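Local coordinates for protein arylsulfatase (Pseudoalteromonas sp. MB47, PDB 7AJ0) that probably removes sulfate groups from the algal polysaccharide fucoidan, acting as a calcium-binding, exo-acting sulfatase of the alkaline phosphatase clan that assembles as a hexamer, at residues D174-P180 with G215-K221; S248-I252 with Y263-S267. All blocks are in the same frame, centred on the assembly; numbering follows the deposited sequence.

Contact 1: D174-P180 with G215-K221; sequences DYFYGLP and GLIKGRK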
ATOM      1  N   ASP A 174     -11.807  47.706 -18.362  1.00 28.30           N
ATOM      2  CA  ASP A 174     -11.309  49.066 -18.529  1.00 28.95           C
ATOM      3  C   ASP A 174      -9.928  49.242 -17.912  1.00 28.92           C
ATOM      4  O   ASP A 174      -9.129  50.046 -18.404  1.00 29.54           O
ATOM      5  CB  ASP A 174     -12.277  50.071 -17.899  1.00 29.06           C
ATOM      6  CG  ASP A 174     -13.628  50.097 -18.585  1.00 32.17           C
ATOM      7  OD1 ASP A 174     -13.670  50.141 -19.833  1.00 29.77           O
ATOM      8  OD2 ASP A 174     -14.651  50.077 -17.868  1.00 32.57           O
ATOM      9  N   TYR A 175      -9.630  48.514 -16.840  1.00 28.27           N
ATOM     10  CA  TYR A 175      -8.407  48.730 -16.081  1.00 28.24           C
ATOM     11  C   TYR A 175      -7.862  47.400 -15.593  1.00 27.64           C
ATOM     12  O   TYR A 175      -8.617  46.569 -15.080  1.00 27.06           O
ATOM     13  CB  TYR A 175      -8.671  49.666 -14.892  1.00 28.20           C
ATOM     14  CG  TYR A 175      -7.435  50.068 -14.123  1.00 28.30           C
ATOM     15  CD1 TYR A 175      -6.411  50.766 -14.744  1.00 28.95           C
ATOM     16  CD2 TYR A 175      -7.299  49.766 -12.775  1.00 27.81           C
ATOM     17  CE1 TYR A 175      -5.280  51.142 -14.050  1.00 30.55           C
ATOM     18  CE2 TYR A 175      -6.171  50.141 -12.071  1.00 27.95           C
ATOM     19  CZ  TYR A 175      -5.167  50.829 -12.714  1.00 28.59           C
ATOM     20  OH  TYR A 175      -4.039  51.205 -12.025  1.00 30.97           O
ATOM     21  N   PHE A 176      -6.555  47.203 -15.762  1.00 27.83           N
ATOM     22  CA  PHE A 176      -5.856  46.064 -15.187  1.00 27.36           C
ATOM     23  C   PHE A 176      -4.671  46.554 -14.367  1.00 27.50           C
ATOM     24  O   PHE A 176      -3.981  47.503 -14.756  1.00 28.11           O
ATOM     25  CB  PHE A 176      -5.350  45.089 -16.252  1.00 27.47           C
ATOM     26  CG  PHE A 176      -4.408  44.046 -15.712  1.00 27.14           C
ATOM     27  CD1 PHE A 176      -4.817  43.178 -14.712  1.00 26.47           C
ATOM     28  CD2 PHE A 176      -3.115  43.936 -16.196  1.00 27.57           C
ATOM     29  CE1 PHE A 176      -3.961  42.219 -14.209  1.00 26.21           C
ATOM     30  CE2 PHE A 176      -2.253  42.977 -15.696  1.00 30.83           C
ATOM     31  CZ  PHE A 176      -2.678  42.118 -14.700  1.00 26.64           C
ATOM     32  N   TYR A 177      -4.440  45.898 -13.233  1.00 26.98           N
ATOM     33  CA  TYR A 177      -3.271  46.184 -12.408  1.00 27.10           C
ATOM     34  C   TYR A 177      -2.983  44.929 -11.596  1.00 26.54           C
ATOM     35  O   TYR A 177      -3.738  44.612 -10.673  1.00 26.05           O
ATOM     36  CB  TYR A 177      -3.518  47.383 -11.497  1.00 27.24           C
ATOM     37  CG  TYR A 177      -2.285  47.826 -10.738  1.00 27.50           C
ATOM     38  CD1 TYR A 177      -1.752  47.044  -9.723  1.00 27.12           C
ATOM     39  CD2 TYR A 177      -1.652  49.026 -11.039  1.00 28.19           C
ATOM     40  CE1 TYR A 177      -0.624  47.439  -9.033  1.00 27.41           C
ATOM     41  CE2 TYR A 177      -0.522  49.431 -10.350  1.00 28.48           C
ATOM     42  CZ  TYR A 177      -0.016  48.633  -9.348  1.00 28.08           C
ATOM     43  OH  TYR A 177       1.104  49.023  -8.656  1.00 28.41           O
ATOM     44  N   GLY A 178      -1.909  44.227 -11.929  1.00 26.66           N
ATOM     45  CA  GLY A 178      -1.544  43.071 -11.123  1.00 26.20           C
ATOM     46  C   GLY A 178      -0.566  42.163 -11.850  1.00 26.39           C
ATOM     47  O   GLY A 178       0.217  42.615 -12.686  1.00 26.97           O
ATOM     48  N   LEU A 179      -0.641  40.879 -11.506  1.00 25.94           N
ATOM     49  CA  LEU A 179       0.326  39.899 -11.974  1.00 26.10           C
ATOM     50  C   LEU A 179      -0.150  39.272 -13.275  1.00 26.17           C
ATOM     51  O   LEU A 179      -1.209  38.631 -13.286  1.00 25.73           O
ATOM     52  CB  LEU A 179       0.526  38.809 -10.935  1.00 25.65           C
ATOM     53  CG  LEU A 179       0.927  39.187  -9.511  1.00 25.54           C
ATOM     54  CD1 LEU A 179      -0.226  39.790  -8.732  1.00 25.19           C
ATOM     55  CD2 LEU A 179       1.472  37.953  -8.791  1.00 25.31           C
ATOM     56  N   PRO A 180       0.581  39.426 -14.382  1.00 26.76           N
ATOM     57  CA  PRO A 180       0.247  38.624 -15.571  1.00 26.86           C
ATOM     58  C   PRO A 180       0.254  37.128 -15.308  1.00 27.35           C
ATOM     59  O   PRO A 180      -0.606  36.410 -15.824  1.00 26.23           O
ATOM     60  CB  PRO A 180       1.330  39.036 -16.582  1.00 27.65           C
ATOM     61  CG  PRO A 180       1.711  40.417 -16.176  1.00 27.96           C
ATOM     62  CD  PRO A 180       1.607  40.447 -14.671  1.00 27.42           C
ATOM     63  N   GLY A 215       7.551  42.736 -12.749  1.00 29.70           N
ATOM     64  CA  GLY A 215       6.781  43.232 -11.623  1.00 33.89           C
ATOM     65  C   GLY A 215       5.301  43.275 -11.967  1.00 28.70           C
ATOM     66  O   GLY A 215       4.835  42.560 -12.852  1.00 28.57           O
ATOM     67  N   LEU A 216       4.582  44.128 -11.242  1.00 28.49           N
ATOM     68  CA  LEU A 216       3.158  44.316 -11.490  1.00 28.10           C
ATOM     69  C   LEU A 216       2.962  45.186 -12.727  1.00 28.64           C
ATOM     70  O   LEU A 216       3.635  46.213 -12.888  1.00 29.27           O
ATOM     71  CB  LEU A 216       2.478  44.943 -10.279  1.00 27.76           C
ATOM     72  CG  LEU A 216       2.649  44.159  -8.981  1.00 27.29           C
ATOM     73  CD1 LEU A 216       1.888  44.802  -7.838  1.00 27.02           C
ATOM     74  CD2 LEU A 216       2.202  42.719  -9.167  1.00 26.90           C
ATOM     75  N   ILE A 217       2.047  44.774 -13.594  1.00 28.46           N
ATOM     76  CA  ILE A 217       1.798  45.446 -14.862  1.00 29.00           C
ATOM     77  C   ILE A 217       0.507  46.241 -14.756  1.00 28.83           C
ATOM     78  O   ILE A 217      -0.500  45.754 -14.224  1.00 28.20           O
ATOM     79  CB  ILE A 217       1.730  44.433 -16.020  1.00 29.05           C
ATOM     80  CG1 ILE A 217       3.054  43.676 -16.139  1.00 29.31           C
ATOM     81  CG2 ILE A 217       1.405  45.135 -17.329  1.00 29.65           C
ATOM     82  CD1 ILE A 217       4.263  44.567 -16.330  1.00 30.10           C
ATOM     83  N   LYS A 218       0.535  47.465 -15.272  1.00 29.45           N
ATOM     84  CA  LYS A 218      -0.597  48.384 -15.245  1.00 29.45           C
ATOM     85  C   LYS A 218      -1.041  48.645 -16.674  1.00 29.94           C
ATOM     86  O   LYS A 218      -0.203  48.877 -17.552  1.00 30.60           O
ATOM     87  CB  LYS A 218      -0.198  49.684 -14.546  1.00 33.23           C
ATOM     88  CG  LYS A 218      -1.259  50.767 -14.496  1.00 30.98           C
ATOM     89  CD  LYS A 218      -0.597  52.086 -14.122  1.00 30.62           C
ATOM     90  CE  LYS A 218      -1.431  52.899 -13.148  1.00 45.98           C
ATOM     91  NZ  LYS A 218      -0.639  54.045 -12.606  1.00 51.29           N
ATOM     92  N   GLY A 219      -2.348  48.601 -16.905  1.00 29.66           N
ATOM     93  CA  GLY A 219      -2.871  48.784 -18.244  1.00 30.12           C
ATOM     94  C   GLY A 219      -4.287  49.314 -18.284  1.00 30.02           C
ATOM     95  O   GLY A 219      -5.137  48.902 -17.491  1.00 29.37           O
ATOM     96  N   ARG A 220      -4.548  50.237 -19.209  1.00 30.73           N
ATOM     97  CA  ARG A 220      -5.879  50.777 -19.433  1.00 30.79           C
ATOM     98  C   ARG A 220      -6.356  50.386 -20.825  1.00 31.14           C
ATOM     99  O   ARG A 220      -5.557  50.263 -21.761  1.00 31.67           O
ATOM    100  CB  ARG A 220      -5.904  52.304 -19.299  1.00 31.41           C
ATOM    101  CG  ARG A 220      -5.385  52.813 -17.974  1.00 31.21           C
ATOM    102  CD  ARG A 220      -5.642  54.302 -17.805  1.00 34.01           C
ATOM    103  NE  ARG A 220      -5.191  54.772 -16.497  1.00 41.96           N
ATOM    104  CZ  ARG A 220      -5.855  54.580 -15.360  1.00 31.01           C
ATOM    105  NH1 ARG A 220      -7.006  53.921 -15.359  1.00 46.66           N
ATOM    106  NH2 ARG A 220      -5.365  55.045 -14.218  1.00 36.43           N
ATOM    107  N   LYS A 221      -7.664  50.192 -20.952  1.00 30.89           N
ATOM    108  CA  LYS A 221      -8.266  49.922 -22.250  1.00 31.28           C
ATOM    109  C   LYS A 221      -7.828  50.977 -23.256  1.00 32.72           C
ATOM    110  O   LYS A 221      -8.006  52.179 -23.031  1.00 32.70           O
ATOM    111  CB  LYS A 221      -9.788  49.900 -22.117  1.00 31.00           C
ATOM    112  CG  LYS A 221     -10.525  49.578 -23.401  1.00 31.40           C
ATOM    113  CD  LYS A 221     -12.030  49.489 -23.167  1.00 31.23           C
ATOM    114  CE  LYS A 221     -12.416  48.199 -22.452  1.00 30.19           C
ATOM    115  NZ  LYS A 221     -13.865  48.161 -22.108  1.00 29.93           N
TER
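Asp174 meets Lys221 twice, near the start of strand 175-177 and the end of its antiparallel partner 215-220. Its carbonyl O takes the backbone N of Lys221, and its OD1 receives Lys221 NZ at 3.0 Å in a salt bridge approached from above the carboxylate plane. The lysine reaches it by bending at chi3 (-75°), and the same NZ also bonds Gly172 O, while Asp174 OD2 turns to Ser146 and Thr152. At Tyr175, a non-hydrogen-bonded pair with Arg220, ring atom CE1 lies over one face of the guanidinium, offset toward its rim, the planes 22° apart, and CD1 is 3.3 Å from Arg220 NH1. A tyrosine suits this place because its ring lies against the arginine while its OH bonds Glu247, with Lys218 CE 3.3 Å from Tyr175 OH. Phe176 pairs with Gly219 through two backbone bonds, N to Gly219 O being 2.8 Å. Its ring goes to the other face of the sheet, CE2 lying 3.6 Å from Ile217 O. Tyr177, back on the face of Tyr175, brings CE1 to 3.8 Å from Leu216 CD1 and CD2 against Lys218 CB. Gly178 closes the ladder with two bonds to Ile217; its backbone angles would jam a CB against the preceding carbonyl, hence a glycine where the chain turns its corner. Beyond it Leu179 lies alongside Leu216, pointing the same way, with CG and CD2 3.8 Å apart, and Pro180 CG presses on Ile217 CG1 at 3.5 Å. Strand 175-177 is thus held between 215-220 and the parallel strand 151-155, while strand 226-230 continues the sheet beyond 215-220 and helix 240-258 covers Tyr177, Leu179 and Leu216.

Contact 2: S248-I252 with Y263-S267; sequences SVKFI and YLIHS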
ATOM      1  N   SER A 248      -7.203  48.941  -5.727  1.00 26.10           N
ATOM      2  CA  SER A 248      -8.645  48.719  -5.685  1.00 25.84           C
ATOM      3  C   SER A 248      -9.360  49.844  -4.946  1.00 26.13           C
ATOM      4  O   SER A 248     -10.489  50.199  -5.302  1.00 26.22           O
ATOM      5  CB  SER A 248      -8.956  47.376  -5.029  1.00 25.23           C
ATOM      6  OG  SER A 248      -8.716  46.308  -5.928  1.00 27.46           O
ATOM      7  N   VAL A 249      -8.725  50.412  -3.920  1.00 26.33           N
ATOM      8  CA  VAL A 249      -9.306  51.565  -3.237  1.00 26.71           C
ATOM      9  C   VAL A 249      -9.401  52.747  -4.194  1.00 27.30           C
ATOM     10  O   VAL A 249     -10.444  53.402  -4.298  1.00 27.53           O
ATOM     11  CB  VAL A 249      -8.487  51.914  -1.982  1.00 26.88           C
ATOM     12  CG1 VAL A 249      -8.888  53.282  -1.448  1.00 27.43           C
ATOM     13  CG2 VAL A 249      -8.672  50.847  -0.912  1.00 26.37           C
ATOM     14  N   LYS A 250      -8.313  53.035  -4.912  1.00 27.61           N
ATOM     15  CA  LYS A 250      -8.349  54.120  -5.888  1.00 28.22           C
ATOM     16  C   LYS A 250      -9.430  53.881  -6.935  1.00 28.14           C
ATOM     17  O   LYS A 250     -10.145  54.812  -7.324  1.00 28.59           O
ATOM     18  CB  LYS A 250      -6.983  54.275  -6.556  1.00 28.56           C
ATOM     19  CG  LYS A 250      -5.898  54.836  -5.646  1.00 28.86           C
ATOM     20  CD  LYS A 250      -4.579  55.007  -6.392  1.00 31.03           C
ATOM     21  CE  LYS A 250      -3.486  55.554  -5.480  1.00 51.65           C
ATOM     22  NZ  LYS A 250      -2.167  55.665  -6.171  1.00 64.40           N
ATOM     23  N   PHE A 251      -9.576  52.635  -7.393  1.00 27.62           N
ATOM     24  CA  PHE A 251     -10.547  52.341  -8.442  1.00 27.58           C
ATOM     25  C   PHE A 251     -11.975  52.553  -7.954  1.00 27.51           C
ATOM     26  O   PHE A 251     -12.785  53.198  -8.630  1.00 27.89           O
ATOM     27  CB  PHE A 251     -10.361  50.908  -8.944  1.00 27.05           C
ATOM     28  CG  PHE A 251     -11.315  50.525 -10.036  1.00 27.03           C
ATOM     29  CD1 PHE A 251     -11.080  50.917 -11.343  1.00 27.51           C
ATOM     30  CD2 PHE A 251     -12.451  49.786  -9.754  1.00 26.60           C
ATOM     31  CE1 PHE A 251     -11.960  50.578 -12.351  1.00 27.55           C
ATOM     32  CE2 PHE A 251     -13.334  49.438 -10.759  1.00 26.64           C
ATOM     33  CZ  PHE A 251     -13.087  49.835 -12.060  1.00 28.57           C
ATOM     34  N   ILE A 252     -12.307  52.010  -6.781  1.00 27.07           N
ATOM     35  CA  ILE A 252     -13.661  52.161  -6.255  1.00 27.04           C
ATOM     36  C   ILE A 252     -13.973  53.631  -6.006  1.00 27.68           C
ATOM     37  O   ILE A 252     -15.055  54.119  -6.358  1.00 27.96           O
ATOM     38  CB  ILE A 252     -13.833  51.313  -4.980  1.00 26.52           C
ATOM     39  CG1 ILE A 252     -13.943  49.833  -5.357  1.00 25.94           C
ATOM     40  CG2 ILE A 252     -15.053  51.764  -4.189  1.00 26.66           C
ATOM     41  CD1 ILE A 252     -13.750  48.883  -4.202  1.00 25.46           C
ATOM     42  N   TYR A 263     -17.543  47.175 -11.622  1.00 25.97           N
ATOM     43  CA  TYR A 263     -17.390  45.729 -11.530  1.00 25.41           C
ATOM     44  C   TYR A 263     -15.908  45.462 -11.305  1.00 25.23           C
ATOM     45  O   TYR A 263     -15.091  45.678 -12.207  1.00 25.51           O
ATOM     46  CB  TYR A 263     -17.892  45.021 -12.784  1.00 25.48           C
ATOM     47  CG  TYR A 263     -17.881  43.515 -12.645  1.00 24.95           C
ATOM     48  CD1 TYR A 263     -16.704  42.795 -12.789  1.00 24.72           C
ATOM     49  CD2 TYR A 263     -19.044  42.816 -12.356  1.00 26.00           C
ATOM     50  CE1 TYR A 263     -16.684  41.423 -12.654  1.00 24.29           C
ATOM     51  CE2 TYR A 263     -19.037  41.441 -12.221  1.00 25.33           C
ATOM     52  CZ  TYR A 263     -17.852  40.750 -12.371  1.00 24.07           C
ATOM     53  OH  TYR A 263     -17.830  39.381 -12.239  1.00 23.69           O
ATOM     54  N   LEU A 264     -15.562  45.000 -10.106  1.00 24.82           N
ATOM     55  CA  LEU A 264     -14.174  44.805  -9.711  1.00 24.69           C
ATOM     56  C   LEU A 264     -13.961  43.358  -9.300  1.00 24.16           C
ATOM     57  O   LEU A 264     -14.666  42.847  -8.424  1.00 23.85           O
ATOM     58  CB  LEU A 264     -13.795  45.741  -8.558  1.00 24.81           C
ATOM     59  CG  LEU A 264     -12.430  45.468  -7.925  1.00 24.67           C
ATOM     60  CD1 LEU A 264     -11.324  45.591  -8.960  1.00 24.94           C
ATOM     61  CD2 LEU A 264     -12.175  46.408  -6.759  1.00 24.84           C
ATOM     62  N   ILE A 265     -12.984  42.708  -9.928  1.00 24.11           N
ATOM     63  CA  ILE A 265     -12.455  41.430  -9.466  1.00 23.69           C
ATOM     64  C   ILE A 265     -11.143  41.749  -8.750  1.00 23.74           C
ATOM     65  O   ILE A 265     -10.130  42.042  -9.386  1.00 24.01           O
ATOM     66  CB  ILE A 265     -12.242  40.445 -10.610  1.00 23.66           C
ATOM     67  CG1 ILE A 265     -13.581  40.033 -11.217  1.00 26.99           C
ATOM     68  CG2 ILE A 265     -11.475  39.219 -10.111  1.00 23.31           C
ATOM     69  CD1 ILE A 265     -13.454  39.218 -12.488  1.00 23.71           C
ATOM     70  N   HIS A 266     -11.159  41.691  -7.419  1.00 23.51           N
ATOM     71  CA  HIS A 266      -9.946  41.841  -6.623  1.00 23.55           C
ATOM     72  C   HIS A 266      -9.350  40.453  -6.416  1.00 23.22           C
ATOM     73  O   HIS A 266      -9.872  39.656  -5.630  1.00 22.89           O
ATOM     74  CB  HIS A 266     -10.234  42.514  -5.288  1.00 23.56           C
ATOM     75  CG  HIS A 266      -9.000  42.827  -4.503  1.00 23.70           C
ATOM     76  ND1 HIS A 266      -8.308  44.012  -4.645  1.00 24.14           N
ATOM     77  CD2 HIS A 266      -8.317  42.100  -3.587  1.00 23.51           C
ATOM     78  CE1 HIS A 266      -7.262  44.007  -3.838  1.00 24.21           C
ATOM     79  NE2 HIS A 266      -7.245  42.859  -3.185  1.00 23.83           N
ATOM     80  N   SER A 267      -8.261  40.169  -7.118  1.00 25.56           N
ATOM     81  CA  SER A 267      -7.673  38.833  -7.191  1.00 23.15           C
ATOM     82  C   SER A 267      -6.396  38.819  -6.359  1.00 23.23           C
ATOM     83  O   SER A 267      -5.312  39.132  -6.851  1.00 23.55           O
ATOM     84  CB  SER A 267      -7.413  38.463  -8.659  1.00 23.33           C
ATOM     85  OG  SER A 267      -6.735  37.225  -8.779  1.00 23.20           O
TER
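Leu264 and Ser248 bury the most surface here, Leu264 CD2 resting 3.6 Å from Ser248 OG and 3.8 Å from Ser248 CB. The same methyl group meets Ile252 CD1 at 3.9 Å, the two side chains crossing at about a right angle, so one leucine methyl touches residues a helical turn apart. Phe251, the third large contributor, brings CE2 to 4.3 Å from Leu264 CB and also packs on Lys151 and Ala153. Segment 248-252 of helix 240-258 runs at 175° to segment 263-267, nearly antiparallel, and covers one side of the large mixed sheet of this alkaline phosphatase-like alpha/beta fold, in which strand 262-267 pairs in parallel with 53-59 and 151-155. The polar link is Ser248 OG to His266 ND1, 2.7 Å, with the hydroxyl in the plane of the imidazole at its edge. His266 points its ring there with CG anti to the backbone N (chi1 -174°), and a small serine leaves room for ring and leucine together. Replacing His266 with a leucine would probably leave the buried Ser248 hydroxyl without this partner and would remove the ring that meets Phe268 edge-to-face. Leu305, from helix 290-311, also touches the imidazole.

How the contacts relate
Contact 1 and contact 2 belong to the same large sheet, their centres 12 Å apart, and strand 151-155 lies between their strands, pairing in parallel with both 175-177 and 262-267. Helix 240-258 joins them on one side: it supplies residues 248-252 to contact 2, while its Ile240, Val243 and Glu247 meet contact 1. The two touch directly where Tyr175 CD2 packs 4.2 Å from Phe251 CD1. Neither contact supplies a ligand of the calcium ion, which is held by Asp60, Asp61, Cys102, Asp325 and Asn326. In contact 1 the side chain of Leu179 lies about 11 Å from the calcium ion. In contact 2 the side chain of His266 is about 14 Å from the calcium ion.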